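Local coordinates for protein cucumber peeling cupredoxin (Cucumis sativus, PDB 1JER) that binds a copper(II) ion in a type 1 (blue) site and probably serves as an electron-transfer protein of the phytocyanin family, at residues A[12-24]-A[88-102]. Numbering follows the deposited sequence.
Sequences TGWSVPSSPNFYS and FVCTVGTHCSNGQKL. With CU (copper (II) ion), chain B.
Q100 crosses the face of the W14 indole on its way to the copper, with S15 O alongside. Q100 CB lies 3.9 Å from S15 O. With chi1 at -170° the Q100 chain leaves its backbone N behind and runs on extended across the indole. There Q100 CG makes a CH-pi contact, 3.6 Å from the centroid of the W14 six-membered ring and 9° off its normal. Q100 CD passes beside S15 O. At the tip the amide divides its work. Q100 OE1 binds copper at 2.2 Å. Q100 NE2 lies over the five-membered ring of W14, 3.4 Å from CD1; the amide plane is turned 50° from the ring. C90 SG, H95 ND1 and H47 complete the site, a cupredoxin type 1 centre in which glutamine takes the axial place usual for methionine, as in stellacyanins. V16 CG2 lies over one face of the H95 imidazole, 3.8 Å from its centroid. Replacing W14 by an alanine would probably open a gap beneath Q100 CG and NE2 and leave N48 O without its indole N-H donor. Y23 OH donates to G13 O and accepts from S15 N, tying the helix start to the loop that carries W14. One water donates to P20 O and G99 O and accepts from Y23 N.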
loop_
_atom_site.group_PDB
_atom_site.type_symbol
_atom_site.label_atom_id
_atom_site.label_comp_id
_atom_site.label_asym_id
_atom_site.label_seq_id
_atom_site.Cartn_x
_atom_site.Cartn_y
_atom_site.Cartn_z
ATOM N N THR A 12 6.984 17.733 4.242
ATOM C CA THR A 12 8.357 17.374 4.645
ATOM C C THR A 12 8.708 15.973 4.279
ATOM O O THR A 12 9.862 15.608 3.958
ATOM C CB THR A 12 8.542 17.599 6.148
ATOM O OG1 THR A 12 8.347 18.981 6.427
ATOM C CG2 THR A 12 9.924 17.173 6.595
ATOM N N GLY A 13 7.677 15.082 4.270
ATOM C CA GLY A 13 8.021 13.714 3.894
ATOM C C GLY A 13 8.710 12.996 5.033
ATOM O O GLY A 13 8.643 13.412 6.187
ATOM N N TRP A 14 9.355 11.879 4.703
ATOM C CA TRP A 14 9.959 11.000 5.709
ATOM C C TRP A 14 11.487 11.222 5.686
ATOM O O TRP A 14 12.117 10.866 4.696
ATOM C CB TRP A 14 9.680 9.567 5.243
ATOM C CG TRP A 14 10.033 8.444 6.153
ATOM C CD1 TRP A 14 10.733 7.320 5.716
ATOM C CD2 TRP A 14 9.724 8.201 7.520
ATOM N NE1 TRP A 14 10.881 6.445 6.769
ATOM C CE2 TRP A 14 10.278 6.945 7.882
ATOM C CE3 TRP A 14 9.052 8.932 8.518
ATOM C CZ2 TRP A 14 10.184 6.385 9.144
ATOM C CZ3 TRP A 14 8.959 8.357 9.795
ATOM C CH2 TRP A 14 9.510 7.114 10.112
ATOM N N SER A 15 12.009 11.866 6.710
ATOM C CA SER A 15 13.490 12.090 6.716
ATOM C C SER A 15 13.914 12.241 8.149
ATOM O O SER A 15 13.070 12.141 9.079
ATOM C CB SER A 15 13.896 13.267 5.857
ATOM O OG SER A 15 13.339 14.482 6.294
ATOM N N VAL A 16 15.189 12.455 8.414
ATOM C CA VAL A 16 15.565 12.686 9.821
ATOM C C VAL A 16 15.246 14.136 10.153
ATOM O O VAL A 16 15.730 15.067 9.517
ATOM C CB VAL A 16 17.122 12.503 9.938
ATOM C CG1 VAL A 16 17.538 12.787 11.367
ATOM C CG2 VAL A 16 17.418 11.045 9.563
ATOM N N PRO A 17 14.420 14.353 11.167
ATOM C CA PRO A 17 13.911 15.701 11.409
ATOM C C PRO A 17 14.907 16.558 12.210
ATOM O O PRO A 17 15.813 16.020 12.838
ATOM C CB PRO A 17 12.685 15.423 12.306
ATOM C CG PRO A 17 13.124 14.238 13.123
ATOM C CD PRO A 17 13.943 13.374 12.181
ATOM N N SER A 18 14.689 17.871 12.133
ATOM C CA SER A 18 15.543 18.810 12.908
ATOM C C SER A 18 15.150 18.740 14.373
ATOM O O SER A 18 15.989 18.755 15.278
ATOM C CB SER A 18 15.320 20.216 12.332
ATOM O OG SER A 18 14.663 20.080 11.062
ATOM N N SER A 19 13.850 18.556 14.639
ATOM C CA SER A 19 13.454 18.375 16.066
ATOM C C SER A 19 12.968 16.936 16.246
ATOM O O SER A 19 12.197 16.429 15.431
ATOM C CB SER A 19 12.270 19.299 16.385
ATOM O OG SER A 19 12.704 20.619 16.671
ATOM N N PRO A 20 13.397 16.288 17.317
ATOM C CA PRO A 20 13.016 14.913 17.554
ATOM C C PRO A 20 11.546 14.681 17.753
ATOM O O PRO A 20 11.069 13.554 17.675
ATOM C CB PRO A 20 13.829 14.511 18.791
ATOM C CG PRO A 20 14.121 15.810 19.478
ATOM C CD PRO A 20 14.301 16.808 18.368
ATOM N N ASN A 21 10.775 15.734 18.032
ATOM C CA ASN A 21 9.345 15.523 18.274
ATOM C C ASN A 21 8.544 15.721 16.997
ATOM O O ASN A 21 7.299 15.770 17.041
ATOM C CB ASN A 21 8.885 16.661 19.255
ATOM C CG ASN A 21 9.143 18.029 18.631
ATOM O OD1 ASN A 21 8.321 18.943 18.773
ATOM N ND2 ASN A 21 10.266 18.171 17.937
ATOM N N PHE A 22 9.211 15.954 15.873
ATOM C CA PHE A 22 8.497 16.270 14.651
ATOM C C PHE A 22 7.384 15.320 14.293
ATOM O O PHE A 22 6.255 15.723 13.953
ATOM C CB PHE A 22 9.512 16.388 13.496
ATOM C CG PHE A 22 8.860 16.768 12.177
ATOM C CD1 PHE A 22 8.535 18.071 11.889
ATOM C CD2 PHE A 22 8.576 15.781 11.233
ATOM C CE1 PHE A 22 7.924 18.423 10.696
ATOM C CE2 PHE A 22 7.973 16.109 10.057
ATOM C CZ PHE A 22 7.592 17.429 9.789
ATOM N N TYR A 23 7.641 14.013 14.223
ATOM C CA TYR A 23 6.575 13.127 13.697
ATOM C C TYR A 23 5.521 12.871 14.746
ATOM O O TYR A 23 4.377 12.566 14.401
ATOM C CB TYR A 23 7.224 11.770 13.264
ATOM C CG TYR A 23 7.926 12.043 11.932
ATOM C CD1 TYR A 23 7.226 12.351 10.812
ATOM C CD2 TYR A 23 9.336 12.019 11.894
ATOM C CE1 TYR A 23 7.872 12.608 9.593
ATOM C CE2 TYR A 23 9.964 12.312 10.697
ATOM C CZ TYR A 23 9.263 12.587 9.573
ATOM O OH TYR A 23 9.907 12.916 8.384
ATOM N N SER A 24 5.871 13.021 16.034
ATOM C CA SER A 24 4.754 12.792 16.989
ATOM C C SER A 24 3.863 14.001 17.028
ATOM O O SER A 24 2.642 13.922 17.219
ATOM C CB SER A 24 5.216 12.263 18.304
ATOM O OG SER A 24 6.022 13.202 18.975
ATOM N N PHE A 88 6.369 2.701 13.357
ATOM C CA PHE A 88 7.171 2.535 12.097
ATOM C C PHE A 88 8.501 3.275 12.328
ATOM O O PHE A 88 8.524 4.346 12.938
ATOM C CB PHE A 88 6.446 3.256 10.965
ATOM C CG PHE A 88 5.082 2.663 10.643
ATOM C CD1 PHE A 88 4.973 1.609 9.771
ATOM C CD2 PHE A 88 3.948 3.210 11.276
ATOM C CE1 PHE A 88 3.733 1.030 9.505
ATOM C CE2 PHE A 88 2.727 2.605 11.015
ATOM C CZ PHE A 88 2.621 1.571 10.126
ATOM N N VAL A 89 9.569 2.719 11.749
ATOM C CA VAL A 89 10.852 3.430 11.938
ATOM C C VAL A 89 11.637 3.310 10.614
ATOM O O VAL A 89 11.293 2.532 9.752
ATOM C CB VAL A 89 11.706 2.713 13.011
ATOM C CG1 VAL A 89 10.988 2.750 14.364
ATOM C CG2 VAL A 89 11.929 1.256 12.614
ATOM N N CYS A 90 12.704 4.087 10.579
ATOM C CA CYS A 90 13.700 3.918 9.510
ATOM C C CYS A 90 14.895 3.192 10.184
ATOM O O CYS A 90 15.291 3.601 11.285
ATOM C CB CYS A 90 14.215 5.335 9.097
ATOM S SG CYS A 90 15.558 5.088 7.854
ATOM N N THR A 91 15.351 2.108 9.585
ATOM C CA THR A 91 16.386 1.291 10.232
ATOM C C THR A 91 17.770 1.638 9.721
ATOM O O THR A 91 18.748 0.979 10.047
ATOM C CB THR A 91 16.137 -0.209 10.058
ATOM O OG1 THR A 91 16.224 -0.585 8.698
ATOM C CG2 THR A 91 14.740 -0.603 10.544
ATOM N N VAL A 92 17.874 2.708 8.926
ATOM C CA VAL A 92 19.236 3.075 8.435
ATOM C C VAL A 92 19.999 3.759 9.525
ATOM O O VAL A 92 19.561 4.711 10.146
ATOM C CB VAL A 92 19.111 3.979 7.213
ATOM C CG1 VAL A 92 20.420 4.665 6.860
ATOM C CG2 VAL A 92 18.496 3.269 6.038
ATOM N N GLY A 93 21.265 3.295 9.756
ATOM C CA GLY A 93 22.123 4.008 10.658
ATOM C C GLY A 93 21.586 4.481 11.942
ATOM O O GLY A 93 21.053 3.669 12.749
ATOM N N THR A 94 21.723 5.764 12.264
ATOM C CA THR A 94 21.189 6.263 13.555
ATOM C C THR A 94 19.880 7.018 13.358
ATOM O O THR A 94 19.460 7.796 14.239
ATOM C CB THR A 94 22.217 7.265 14.161
ATOM O OG1 THR A 94 22.485 8.276 13.197
ATOM C CG2 THR A 94 23.565 6.529 14.358
ATOM N N HIS A 95 19.235 6.874 12.208
ATOM C CA HIS A 95 18.042 7.695 11.925
ATOM C C HIS A 95 16.957 7.511 12.972
ATOM O O HIS A 95 16.307 8.464 13.420
ATOM C CB HIS A 95 17.522 7.332 10.538
ATOM C CG HIS A 95 18.495 7.664 9.452
ATOM N ND1 HIS A 95 18.172 7.566 8.136
ATOM C CD2 HIS A 95 19.778 8.094 9.497
ATOM C CE1 HIS A 95 19.187 7.916 7.366
ATOM N NE2 HIS A 95 20.191 8.245 8.188
ATOM N N CYS A 96 16.716 6.258 13.385
ATOM C CA CYS A 96 15.628 6.086 14.391
ATOM C C CYS A 96 16.009 6.778 15.667
ATOM O O CYS A 96 15.239 7.518 16.284
ATOM C CB CYS A 96 15.436 4.580 14.575
ATOM S SG CYS A 96 14.253 4.082 15.839
ATOM N N SER A 97 17.269 6.607 16.139
ATOM C CA SER A 97 17.609 7.305 17.390
ATOM C C SER A 97 17.521 8.830 17.266
ATOM O O SER A 97 17.465 9.454 18.320
ATOM C CB SER A 97 19.115 7.032 17.726
ATOM O OG SER A 97 19.254 5.646 17.930
ATOM N N ASN A 98 17.613 9.368 16.078
ATOM C CA ASN A 98 17.567 10.782 15.798
ATOM C C ASN A 98 16.169 11.266 15.498
ATOM O O ASN A 98 15.903 12.397 15.108
ATOM C CB ASN A 98 18.565 11.140 14.685
ATOM C CG ASN A 98 19.982 11.209 15.307
ATOM O OD1 ASN A 98 20.899 10.569 14.831
ATOM N ND2 ASN A 98 20.080 11.949 16.401
ATOM N N GLY A 99 15.161 10.393 15.775
ATOM C CA GLY A 99 13.776 10.880 15.640
ATOM C C GLY A 99 13.024 10.450 14.426
ATOM O O GLY A 99 11.859 10.894 14.188
ATOM N N GLN A 100 13.607 9.632 13.553
ATOM C CA GLN A 100 12.858 9.211 12.364
ATOM C C GLN A 100 12.083 7.932 12.742
ATOM O O GLN A 100 12.460 6.822 12.404
ATOM C CB GLN A 100 13.717 8.939 11.146
ATOM C CG GLN A 100 12.941 8.744 9.871
ATOM C CD GLN A 100 13.809 8.591 8.636
ATOM O OE1 GLN A 100 15.011 8.313 8.738
ATOM N NE2 GLN A 100 13.234 8.809 7.470
ATOM N N LYS A 101 10.997 8.176 13.466
ATOM C CA LYS A 101 10.153 7.022 13.916
ATOM C C LYS A 101 8.752 7.643 14.174
ATOM O O LYS A 101 8.641 8.854 14.395
ATOM C CB LYS A 101 10.731 6.532 15.264
ATOM C CG LYS A 101 10.770 7.626 16.322
ATOM C CD LYS A 101 11.719 7.270 17.455
ATOM C CE LYS A 101 11.489 5.877 17.992
ATOM N NZ LYS A 101 12.231 5.671 19.308
ATOM N N LEU A 102 7.737 6.821 14.019
ATOM C CA LEU A 102 6.350 7.376 14.058
ATOM C C LEU A 102 5.463 6.323 14.744
ATOM O O LEU A 102 5.548 5.150 14.481
ATOM C CB LEU A 102 5.923 7.488 12.563
ATOM C CG LEU A 102 4.395 7.733 12.400
ATOM C CD1 LEU A 102 4.107 9.209 12.634
ATOM C CD2 LEU A 102 3.998 7.365 10.954
HETATM CU CU CU B . 16.312 7.089 7.438
HETATM O O HOH W 1 10.258 12.869 15.198
#